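Uncharacterized protein (Streptococcus pneumoniae, PDB 3LFT) probably serves as the substrate-binding component of an ABC transporter, holding L-tryptophan in the cleft between its two lobes. Local coordinates at residues A[11-16]-A[197-202]; A[17-22]-A[234-239]; A[137-142]-A[168-173]; A[189-194]-A[217-222]. All coordinates share one frame; numbering follows the deposited sequence.

Contact 1 (A[11-16]-A[197-202]); sequences VSHPSL and TIASGF. With TRP (tryptophan), chain C.
His13, the N-cap of helix 14-29, comes within 5.1 Å of Ser200 in the last turn of helix 196-200, measured from His13 CA to Ser200 CA, and Gly201 directly afterwards leaves the helical conformation. The His13 imidazole carries the contact. With chi1 at 71°, its CG lies between the backbone N and the carbonyl carbon, which places the ring beside the ligand. Ala199 CB sits squarely over one face as a CH-pi contact, 3.6 Å from the centroid of the His13 ring and 4° off its normal. Leu16 CG covers the opposite face nearer the rim, so the imidazole is held flat between two apolar groups. At its edge lie Ser15 CB and, also in plane, CD2 of the bound tryptophan. His13 NE2 approaches to 3.4 Å from CZ3 of the ligand and stands above its indole. Leu16 CD2 reaches the same indole face, 3.6 Å from CG of the tryptophan, while Ala199 CB touches the ligand at CZ3 (3.7 Å). The outer part of the contact is looser: Val11 CG2 is 4.2 Å from Ser200 CB. Ser200 OG instead turns back on its own helix and donates to Thr197 O at 2.8 Å. The two segments belong to different lobes and meet across the ligand cleft, a closure characteristic of periplasmic-binding-protein folds. Thr197 and Ser200 rest on Thr173 in the four-stranded lobe, Asn196 just before them binds the tryptophan and touches His13, and Pro14 and Ser15 lean on Ala222 of helix 221-224.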
# COMPACT_ATOMS: atom_id res chain seq x y z
N VAL A 11 -10.06 -1.10 -4.07
CA VAL A 11 -11.01 -0.71 -3.03
C VAL A 11 -10.84 0.78 -2.82
O VAL A 11 -9.84 1.37 -3.20
CB VAL A 11 -10.71 -1.50 -1.70
CG1 VAL A 11 -9.38 -1.07 -1.07
CG2 VAL A 11 -11.82 -1.38 -0.67
N SER A 12 -11.84 1.39 -2.18
CA SER A 12 -11.71 2.78 -1.76
C SER A 12 -11.02 2.85 -0.41
O SER A 12 -11.57 2.46 0.62
CB SER A 12 -13.07 3.46 -1.68
OG SER A 12 -13.61 3.60 -2.98
N HIS A 13 -9.77 3.30 -0.41
CA HIS A 13 -9.19 3.86 0.80
C HIS A 13 -8.37 5.07 0.37
O HIS A 13 -7.98 5.17 -0.79
CB HIS A 13 -8.51 2.78 1.66
CG HIS A 13 -7.25 2.21 1.11
ND1 HIS A 13 -7.11 0.90 0.69
CD2 HIS A 13 -6.02 2.76 1.04
CE1 HIS A 13 -5.85 0.68 0.37
NE2 HIS A 13 -5.17 1.80 0.55
N PRO A 14 -8.13 6.04 1.27
CA PRO A 14 -7.65 7.33 0.73
C PRO A 14 -6.32 7.27 0.01
O PRO A 14 -6.10 8.01 -0.95
CB PRO A 14 -7.55 8.23 1.96
CG PRO A 14 -8.60 7.67 2.90
CD PRO A 14 -8.61 6.17 2.66
N SER A 15 -5.44 6.37 0.44
CA SER A 15 -4.15 6.23 -0.25
C SER A 15 -4.32 5.83 -1.71
O SER A 15 -3.68 6.39 -2.60
CB SER A 15 -3.26 5.21 0.46
OG SER A 15 -3.02 5.58 1.81
N LEU A 16 -5.22 4.88 -1.98
CA LEU A 16 -5.44 4.48 -3.37
C LEU A 16 -6.06 5.59 -4.19
O LEU A 16 -5.72 5.74 -5.37
CB LEU A 16 -6.25 3.18 -3.49
CG LEU A 16 -5.71 1.94 -2.75
CD1 LEU A 16 -6.45 0.70 -3.22
CD2 LEU A 16 -4.20 1.72 -2.91
N THR A 197 -6.84 -4.23 3.31
CA THR A 197 -7.96 -4.62 4.19
C THR A 197 -7.99 -3.71 5.42
O THR A 197 -9.02 -3.09 5.73
CB THR A 197 -7.87 -6.12 4.59
OG1 THR A 197 -7.81 -6.92 3.39
CG2 THR A 197 -9.05 -6.56 5.45
N ILE A 198 -6.86 -3.61 6.11
CA ILE A 198 -6.83 -2.80 7.33
C ILE A 198 -6.95 -1.33 6.94
O ILE A 198 -7.62 -0.57 7.64
CB ILE A 198 -5.57 -3.07 8.18
CG1 ILE A 198 -5.40 -4.57 8.45
CG2 ILE A 198 -5.60 -2.28 9.49
CD1 ILE A 198 -6.58 -5.27 9.16
N ALA A 199 -6.35 -0.92 5.82
CA ALA A 199 -6.49 0.50 5.45
C ALA A 199 -7.95 0.88 5.19
O ALA A 199 -8.39 1.99 5.53
CB ALA A 199 -5.63 0.86 4.25
N SER A 200 -8.70 -0.04 4.59
CA SER A 200 -10.10 0.20 4.30
C SER A 200 -10.97 0.21 5.56
O SER A 200 -12.05 0.81 5.55
CB SER A 200 -10.61 -0.82 3.28
OG SER A 200 -10.83 -2.07 3.89
N GLY A 201 -10.50 -0.43 6.63
CA GLY A 201 -11.24 -0.47 7.89
C GLY A 201 -10.51 0.23 9.01
O GLY A 201 -10.77 -0.07 10.18
N PHE A 202 -9.61 1.16 8.69
CA PHE A 202 -8.74 1.70 9.74
C PHE A 202 -9.46 2.47 10.87
O PHE A 202 -9.06 2.36 12.03
CB PHE A 202 -7.55 2.48 9.19
CG PHE A 202 -6.54 2.79 10.24
CD1 PHE A 202 -5.75 1.78 10.80
CD2 PHE A 202 -6.41 4.09 10.75
CE1 PHE A 202 -4.86 2.05 11.82
CE2 PHE A 202 -5.50 4.35 11.78
CZ PHE A 202 -4.74 3.33 12.30
N TRP C . 1.03 -1.45 -1.93
CA TRP C . -0.32 -2.01 -1.64
C TRP C . -0.47 -3.34 -2.32
O TRP C . -1.60 -3.80 -2.52
CB TRP C . -1.40 -1.02 -2.07
CG TRP C . -1.29 0.29 -1.33
CD1 TRP C . -0.72 1.48 -1.78
CD2 TRP C . -1.73 0.54 0.05
NE1 TRP C . -0.79 2.43 -0.79
CE2 TRP C . -1.36 1.94 0.31
CE3 TRP C . -2.33 -0.25 0.99
CZ2 TRP C . -1.65 2.46 1.56
CZ3 TRP C . -2.60 0.30 2.24
CH2 TRP C . -2.27 1.65 2.50
OXT TRP C . 0.54 -3.96 -2.67

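Contact 2 (A[17-22]-A[234-239]); sequences DLIYKG and IDQHDL. With TRP (tryptophan), chain C.
The imidazole of His237 is met obliquely by Gly22 CA and Leu18 CD1, whereas the amide of Gln236 has Ile234 O lying in its plane, 2° out of it. These groups lie where helix 14-29 packs against the first turn of helix 236-251, both set on the six-stranded lobe of the periplasmic-binding-protein fold. The backbones come close at Gly22, whose CA is 4.8 Å from His237 CA; lacking a side chain, Gly22 lets the backbone of His237 come this near. Leu18 crosses the side chains of Gln236 and His237 at about a right angle, its CD2 lying 3.9 Å from Gln236 CB. Ile19 runs deeper, its CG1 touching Leu239 and its CD1 reaching Gln236 and the ligand. Lys21 NZ has its salt bridge with Asp25, one turn further along the same helix. Asp235 caps the second helix, its OD1 accepting from Asp238 N at 2.9 Å on the anti side of the carboxylate. The bend of Gln236 at chi2 (-63°) folds its amide back so that NE2 donates to Ile234 O at 2.9 Å. That bond fixes the amide's rotation and presents the carbonyl oxygen to the pocket: NE1 of the bound tryptophan donates to Gln236 OE1 at 2.8 Å and 168°, and Ile19 CD1 lies 3.4 Å from Gln236 OE1.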
# COMPACT_ATOMS: atom_id res chain seq x y z
N ASP A 17 -6.96 6.36 -3.60
CA ASP A 17 -7.54 7.50 -4.30
C ASP A 17 -6.45 8.50 -4.71
O ASP A 17 -6.49 9.04 -5.81
CB ASP A 17 -8.57 8.21 -3.43
CG ASP A 17 -9.80 7.38 -3.14
OD1 ASP A 17 -10.15 6.47 -3.91
OD2 ASP A 17 -10.49 7.73 -2.16
N LEU A 18 -5.48 8.73 -3.83
CA LEU A 18 -4.38 9.66 -4.11
C LEU A 18 -3.44 9.10 -5.19
O LEU A 18 -2.98 9.86 -6.06
CB LEU A 18 -3.64 10.03 -2.83
CG LEU A 18 -2.56 11.10 -2.92
CD1 LEU A 18 -3.00 12.39 -3.62
CD2 LEU A 18 -2.08 11.40 -1.50
N ILE A 19 -3.17 7.80 -5.16
CA ILE A 19 -2.44 7.16 -6.25
C ILE A 19 -3.15 7.38 -7.59
O ILE A 19 -2.51 7.75 -8.58
CB ILE A 19 -2.20 5.67 -5.96
CG1 ILE A 19 -1.25 5.55 -4.76
CG2 ILE A 19 -1.65 4.95 -7.20
CD1 ILE A 19 -1.21 4.13 -4.22
N TYR A 20 -4.47 7.18 -7.62
CA TYR A 20 -5.19 7.38 -8.86
C TYR A 20 -5.11 8.84 -9.33
O TYR A 20 -4.95 9.10 -10.54
CB TYR A 20 -6.64 6.87 -8.77
CG TYR A 20 -7.41 7.00 -10.08
CD1 TYR A 20 -8.66 7.61 -10.12
CD2 TYR A 20 -6.87 6.52 -11.27
CE1 TYR A 20 -9.36 7.72 -11.32
CE2 TYR A 20 -7.56 6.65 -12.47
CZ TYR A 20 -8.78 7.24 -12.48
OH TYR A 20 -9.46 7.35 -13.68
N LYS A 21 -5.21 9.80 -8.41
CA LYS A 21 -5.04 11.21 -8.75
C LYS A 21 -3.66 11.40 -9.39
O LYS A 21 -3.52 12.08 -10.42
CB LYS A 21 -5.20 12.09 -7.50
CG LYS A 21 -4.53 13.46 -7.56
CD LYS A 21 -5.34 14.48 -8.35
CE LYS A 21 -4.61 15.82 -8.38
NZ LYS A 21 -3.62 15.93 -7.27
N GLY A 22 -2.63 10.81 -8.78
CA GLY A 22 -1.27 10.85 -9.33
C GLY A 22 -1.16 10.27 -10.72
O GLY A 22 -0.51 10.84 -11.59
N ILE A 234 5.92 5.93 2.07
CA ILE A 234 6.24 6.42 0.74
C ILE A 234 5.17 7.40 0.29
O ILE A 234 4.00 7.29 0.69
CB ILE A 234 6.31 5.27 -0.22
CG1 ILE A 234 7.46 4.36 0.18
CG2 ILE A 234 6.51 5.75 -1.65
CD1 ILE A 234 7.23 2.98 -0.25
N ASP A 235 5.57 8.37 -0.52
CA ASP A 235 4.65 9.40 -1.00
C ASP A 235 3.68 8.82 -2.04
O ASP A 235 4.10 8.37 -3.11
CB ASP A 235 5.47 10.57 -1.56
CG ASP A 235 4.64 11.77 -1.96
OD1 ASP A 235 3.79 11.65 -2.86
OD2 ASP A 235 4.92 12.87 -1.44
N GLN A 236 2.39 8.86 -1.71
CA GLN A 236 1.38 8.21 -2.54
C GLN A 236 1.19 8.90 -3.87
O GLN A 236 1.05 8.26 -4.91
CB GLN A 236 0.06 8.12 -1.81
CG GLN A 236 0.16 7.40 -0.45
CD GLN A 236 0.58 5.95 -0.62
OE1 GLN A 236 -0.23 5.13 -1.07
NE2 GLN A 236 1.82 5.63 -0.28
N HIS A 237 1.18 10.23 -3.84
CA HIS A 237 1.06 10.95 -5.11
C HIS A 237 2.24 10.66 -6.05
O HIS A 237 2.05 10.47 -7.26
CB HIS A 237 0.84 12.44 -4.86
CG HIS A 237 0.71 13.23 -6.12
ND1 HIS A 237 -0.47 13.29 -6.85
CD2 HIS A 237 1.61 13.97 -6.80
CE1 HIS A 237 -0.28 14.05 -7.92
NE2 HIS A 237 0.97 14.47 -7.91
N ASP A 238 3.46 10.59 -5.50
CA ASP A 238 4.65 10.20 -6.30
C ASP A 238 4.49 8.82 -6.95
O ASP A 238 4.88 8.62 -8.11
CB ASP A 238 5.93 10.24 -5.46
CG ASP A 238 6.42 11.65 -5.15
OD1 ASP A 238 5.98 12.62 -5.80
OD2 ASP A 238 7.27 11.76 -4.24
N LEU A 239 3.93 7.87 -6.21
CA LEU A 239 3.67 6.54 -6.76
C LEU A 239 2.74 6.62 -7.95
O LEU A 239 2.96 5.97 -8.99
CB LEU A 239 3.07 5.59 -5.72
CG LEU A 239 3.99 5.20 -4.56
CD1 LEU A 239 3.17 4.53 -3.47
CD2 LEU A 239 5.13 4.31 -5.05
N TRP C . 1.03 -1.45 -1.93
CA TRP C . -0.32 -2.01 -1.64
C TRP C . -0.47 -3.34 -2.32
O TRP C . -1.60 -3.80 -2.52
CB TRP C . -1.40 -1.02 -2.07
CG TRP C . -1.29 0.29 -1.33
CD1 TRP C . -0.72 1.48 -1.78
CD2 TRP C . -1.73 0.54 0.05
NE1 TRP C . -0.79 2.43 -0.79
CE2 TRP C . -1.36 1.94 0.31
CE3 TRP C . -2.33 -0.25 0.99
CZ2 TRP C . -1.65 2.46 1.56
CZ3 TRP C . -2.60 0.30 2.24
CH2 TRP C . -2.27 1.65 2.50
OXT TRP C . 0.54 -3.96 -2.67

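Contact 3 (A[137-142]-A[168-173]); sequences GALYSS and FAVPST
Leu139, Tyr140 and Ser141 pair in parallel with Phe168, Ala169 and Val170, and most of the main-chain polar atoms between them find partners. Phe168 N donates to Ala138 O at 2.8 Å, and Val170 N to Tyr140 O, also at 2.8 Å. The return bond from Tyr140 N to Phe168 O is weak, at 3.5 Å; the same acceptor is approached by the CA-H of Leu139. Past the last bridge, Ser142 N takes up Val170 O (2.8 Å) from above the carbonyl plane. Ser141 OG and Ser142 OG also lie near Val170 O without a settled proton, and Ser141 OG has a firmer partner in Ser143. Ser141 N is satisfied on its other side by Asp195. Among the side chains, the Tyr140 ring, brought round by chi1 of 68°, has Ala169 CB over one face, 3.8 Å from Tyr140 CZ, while Phe168 turns its ring edge to Gly137 CA. Leu139, Phe168 and Val170 lie on the sheet face opposite Tyr140 and Ala169, where all three touch Thr179 of helix 176-183. Helix 145-160 links the two strands, giving the beta-alpha-beta crossover at the edge of the four-stranded parallel sheet, as expected of a Rossmann-like lobe in periplasmic binding proteins.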
# COMPACT_ATOMS: atom_id res chain seq x y z
N GLY A 137 1.99 -6.14 18.10
CA GLY A 137 1.01 -6.97 17.40
C GLY A 137 0.91 -6.50 15.96
O GLY A 137 0.62 -5.33 15.70
N ALA A 138 1.16 -7.41 15.02
CA ALA A 138 1.05 -7.13 13.59
C ALA A 138 -0.38 -7.46 13.16
O ALA A 138 -0.76 -8.62 13.20
CB ALA A 138 2.07 -7.97 12.79
N LEU A 139 -1.16 -6.44 12.81
CA LEU A 139 -2.55 -6.60 12.33
C LEU A 139 -2.56 -6.47 10.81
O LEU A 139 -2.14 -5.45 10.28
CB LEU A 139 -3.43 -5.53 12.97
CG LEU A 139 -4.88 -5.49 12.51
CD1 LEU A 139 -5.62 -6.75 12.95
CD2 LEU A 139 -5.56 -4.25 13.05
N TYR A 140 -3.05 -7.49 10.12
CA TYR A 140 -2.98 -7.52 8.65
C TYR A 140 -3.93 -8.58 8.14
O TYR A 140 -4.47 -9.39 8.91
CB TYR A 140 -1.56 -7.85 8.18
CG TYR A 140 -1.06 -9.25 8.48
CD1 TYR A 140 -0.92 -10.18 7.44
CD2 TYR A 140 -0.69 -9.64 9.77
CE1 TYR A 140 -0.43 -11.46 7.68
CE2 TYR A 140 -0.21 -10.92 10.02
CZ TYR A 140 -0.06 -11.81 8.96
OH TYR A 140 0.42 -13.09 9.22
N SER A 141 -4.11 -8.60 6.83
CA SER A 141 -5.00 -9.59 6.24
C SER A 141 -4.27 -10.82 5.72
O SER A 141 -3.23 -10.70 5.06
CB SER A 141 -5.80 -8.93 5.14
OG SER A 141 -6.68 -9.90 4.59
N SER A 142 -4.82 -12.00 6.01
CA SER A 142 -4.37 -13.24 5.39
C SER A 142 -4.76 -13.29 3.88
O SER A 142 -4.31 -14.17 3.15
CB SER A 142 -4.92 -14.44 6.15
OG SER A 142 -6.34 -14.35 6.29
N PHE A 168 -1.51 -11.19 14.14
CA PHE A 168 -2.96 -11.21 14.27
C PHE A 168 -3.53 -10.97 12.89
O PHE A 168 -3.89 -9.84 12.51
CB PHE A 168 -3.44 -10.16 15.28
CG PHE A 168 -2.95 -10.41 16.68
CD1 PHE A 168 -3.72 -11.18 17.57
CD2 PHE A 168 -1.72 -9.92 17.09
CE1 PHE A 168 -3.26 -11.41 18.86
CE2 PHE A 168 -1.25 -10.15 18.38
CZ PHE A 168 -2.02 -10.90 19.26
N ALA A 169 -3.57 -12.04 12.11
CA ALA A 169 -4.12 -11.98 10.76
C ALA A 169 -5.63 -12.09 10.81
O ALA A 169 -6.20 -12.83 11.62
CB ALA A 169 -3.52 -13.06 9.88
N VAL A 170 -6.28 -11.31 9.96
CA VAL A 170 -7.72 -11.39 9.73
C VAL A 170 -7.99 -11.76 8.27
O VAL A 170 -7.22 -11.36 7.38
CB VAL A 170 -8.45 -10.06 10.10
CG1 VAL A 170 -8.28 -9.74 11.59
CG2 VAL A 170 -7.93 -8.87 9.29
N PRO A 171 -9.07 -12.53 8.00
CA PRO A 171 -9.39 -12.82 6.59
C PRO A 171 -10.14 -11.71 5.86
O PRO A 171 -10.22 -11.72 4.63
CB PRO A 171 -10.27 -14.07 6.69
CG PRO A 171 -10.97 -13.91 8.01
CD PRO A 171 -9.93 -13.30 8.93
N SER A 172 -10.72 -10.78 6.62
CA SER A 172 -11.55 -9.71 6.09
C SER A 172 -11.68 -8.59 7.10
O SER A 172 -11.17 -8.69 8.22
CB SER A 172 -12.95 -10.22 5.72
OG SER A 172 -13.78 -10.25 6.88
N THR A 173 -12.39 -7.53 6.72
CA THR A 173 -12.59 -6.39 7.61
C THR A 173 -13.52 -6.72 8.77
O THR A 173 -13.50 -6.06 9.81
CB THR A 173 -13.18 -5.16 6.89
OG1 THR A 173 -14.33 -5.55 6.14
CG2 THR A 173 -12.15 -4.53 5.96

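Contact 4 (A[189-194]-A[217-222]); sequences AIWVPI and YPSATA. With TRP (tryptophan), chain C.
Ser219 is the bump of this contact: it presses into the bend where strand 189-192 gives way to Pro193 and Ile194. Its CB lies 3.6 Å from Pro193 C and 3.8 Å from Ile194 CG1. Val192 O is gripped twice at that point, by Ser219 OG at 2.7 Å in the carbonyl plane on a lone pair, and by Ser219 N at 2.9 Å. Ser219 is also the centre of an inverse gamma turn closed by Ala220 N to Pro218 O, after which the chain leaves the sheet and Ala220 comes beside the ligand. Before the turn the strands pair in parallel, Tyr217 N donating to Ile190 O at 2.7 Å. Pro218 CB beds against Val192 CB, on the face opposite Trp191. The Tyr217 ring turns its edge to Ala189 CB, and Trp191 lays CD1 3.3 Å from Tyr217 O. At the far end Ile194 CG2 rises over the indole face of the bound tryptophan turned away from Leu16, 3.3 Å from its CD2, while Ala220 CB bounds its benzene end. Beyond the segments, Trp191 stacks on Phe154 of helix 145-160 and donates through NE1 to Gln122 of helix 119-129, and Tyr217 OH bonds Thr130. Strand 189-192 is flanked by strand 135-141 on its other edge, and Tyr217 and Ser219 reach strand 230-233.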
# COMPACT_ATOMS: atom_id res chain seq x y z
N ALA A 189 1.99 -2.39 21.39
CA ALA A 189 1.78 -1.51 20.25
C ALA A 189 1.22 -2.33 19.12
O ALA A 189 1.47 -3.54 19.05
CB ALA A 189 3.11 -0.86 19.82
N ILE A 190 0.47 -1.67 18.26
CA ILE A 190 -0.09 -2.29 17.05
C ILE A 190 0.67 -1.76 15.86
O ILE A 190 0.86 -0.55 15.75
CB ILE A 190 -1.60 -1.95 16.89
CG1 ILE A 190 -2.42 -2.49 18.07
CG2 ILE A 190 -2.14 -2.50 15.55
CD1 ILE A 190 -3.80 -1.86 18.17
N TRP A 191 1.13 -2.66 14.99
CA TRP A 191 1.75 -2.30 13.72
C TRP A 191 0.91 -2.84 12.57
O TRP A 191 0.41 -3.97 12.63
CB TRP A 191 3.18 -2.82 13.65
CG TRP A 191 3.84 -2.68 12.31
CD1 TRP A 191 4.41 -1.55 11.80
CD2 TRP A 191 3.98 -3.70 11.33
NE1 TRP A 191 4.91 -1.81 10.53
CE2 TRP A 191 4.67 -3.14 10.24
CE3 TRP A 191 3.63 -5.06 11.29
CZ2 TRP A 191 4.99 -3.88 9.09
CZ3 TRP A 191 3.94 -5.80 10.13
CH2 TRP A 191 4.63 -5.20 9.06
N VAL A 192 0.72 -2.02 11.54
CA VAL A 192 -0.06 -2.41 10.36
C VAL A 192 0.81 -2.21 9.14
O VAL A 192 1.33 -1.11 8.94
CB VAL A 192 -1.33 -1.54 10.19
CG1 VAL A 192 -2.14 -2.03 8.99
CG2 VAL A 192 -2.19 -1.58 11.45
N PRO A 193 1.01 -3.26 8.32
CA PRO A 193 1.76 -3.10 7.08
C PRO A 193 0.96 -2.30 6.04
O PRO A 193 -0.15 -1.80 6.33
CB PRO A 193 2.02 -4.54 6.62
CG PRO A 193 0.95 -5.34 7.25
CD PRO A 193 0.55 -4.64 8.53
N ILE A 194 1.53 -2.18 4.84
CA ILE A 194 0.83 -1.57 3.71
C ILE A 194 -0.23 -2.60 3.26
O ILE A 194 0.06 -3.46 2.41
CB ILE A 194 1.80 -1.16 2.58
CG1 ILE A 194 2.96 -0.30 3.10
CG2 ILE A 194 1.05 -0.41 1.50
CD1 ILE A 194 4.05 -0.11 2.05
N TYR A 217 1.19 2.04 14.94
CA TYR A 217 2.15 2.42 13.90
C TYR A 217 1.67 1.84 12.55
O TYR A 217 2.08 0.75 12.15
CB TYR A 217 3.52 1.86 14.24
CG TYR A 217 4.24 2.55 15.37
CD1 TYR A 217 5.09 3.63 15.10
CD2 TYR A 217 4.12 2.13 16.70
CE1 TYR A 217 5.81 4.24 16.12
CE2 TYR A 217 4.83 2.78 17.74
CZ TYR A 217 5.66 3.82 17.42
OH TYR A 217 6.40 4.45 18.41
N PRO A 218 0.78 2.57 11.85
CA PRO A 218 0.16 2.03 10.64
C PRO A 218 0.85 2.61 9.41
O PRO A 218 1.11 3.81 9.34
CB PRO A 218 -1.28 2.51 10.75
CG PRO A 218 -1.15 3.89 11.43
CD PRO A 218 0.14 3.84 12.26
N SER A 219 1.12 1.76 8.41
CA SER A 219 1.98 2.11 7.27
C SER A 219 1.31 2.93 6.18
O SER A 219 1.37 2.57 4.99
CB SER A 219 2.62 0.84 6.70
OG SER A 219 3.35 0.17 7.70
N ALA A 220 0.67 4.04 6.57
CA ALA A 220 0.17 5.02 5.61
C ALA A 220 -0.12 6.33 6.29
O ALA A 220 -0.64 6.35 7.41
CB ALA A 220 -1.12 4.54 4.94
N THR A 221 0.20 7.43 5.61
CA THR A 221 -0.16 8.76 6.07
C THR A 221 -1.64 8.85 6.36
O THR A 221 -2.03 9.40 7.38
CB THR A 221 0.25 9.83 5.04
OG1 THR A 221 1.68 9.78 4.92
CG2 THR A 221 -0.18 11.23 5.45
N ALA A 222 -2.46 8.26 5.49
CA ALA A 222 -3.90 8.32 5.65
C ALA A 222 -4.39 7.64 6.93
O ALA A 222 -5.42 8.03 7.46
CB ALA A 222 -4.58 7.72 4.44
N TRP C . 1.03 -1.45 -1.93
CA TRP C . -0.32 -2.01 -1.64
C TRP C . -0.47 -3.34 -2.32
O TRP C . -1.60 -3.80 -2.52
CB TRP C . -1.40 -1.02 -2.07
CG TRP C . -1.29 0.29 -1.33
CD1 TRP C . -0.72 1.48 -1.78
CD2 TRP C . -1.73 0.54 0.05
NE1 TRP C . -0.79 2.43 -0.79
CE2 TRP C . -1.36 1.94 0.31
CE3 TRP C . -2.33 -0.25 0.99
CZ2 TRP C . -1.65 2.46 1.56
CZ3 TRP C . -2.60 0.30 2.24
CH2 TRP C . -2.27 1.65 2.50
OXT TRP C . 0.54 -3.96 -2.67

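In the fold
Contacts 3 and 4 build one sheet: their strands 135-141 and 189-192 are neighbours, joined by probable hydrogen bonds between Gly137 and both Ala189 and Trp191. Contact 4 is wholly buried, contact 3 partly so at the sheet's edge; both depend on main-chain hydrogen bonding. Contacts 1 and 2 share helix 14-29 and are held between their segments by side-chain packing; contact 1 is the surface one, and contact 2 is partly buried. Contacts 1, 2 and 4 converge on the tryptophan, with Ser15 CB touching Gln236 OE1. Contact 3 lies farther off, its nearest atoms about 15 Å from those of contact 2, but Ser141 and Thr173 meet helix 196-200 of contact 1.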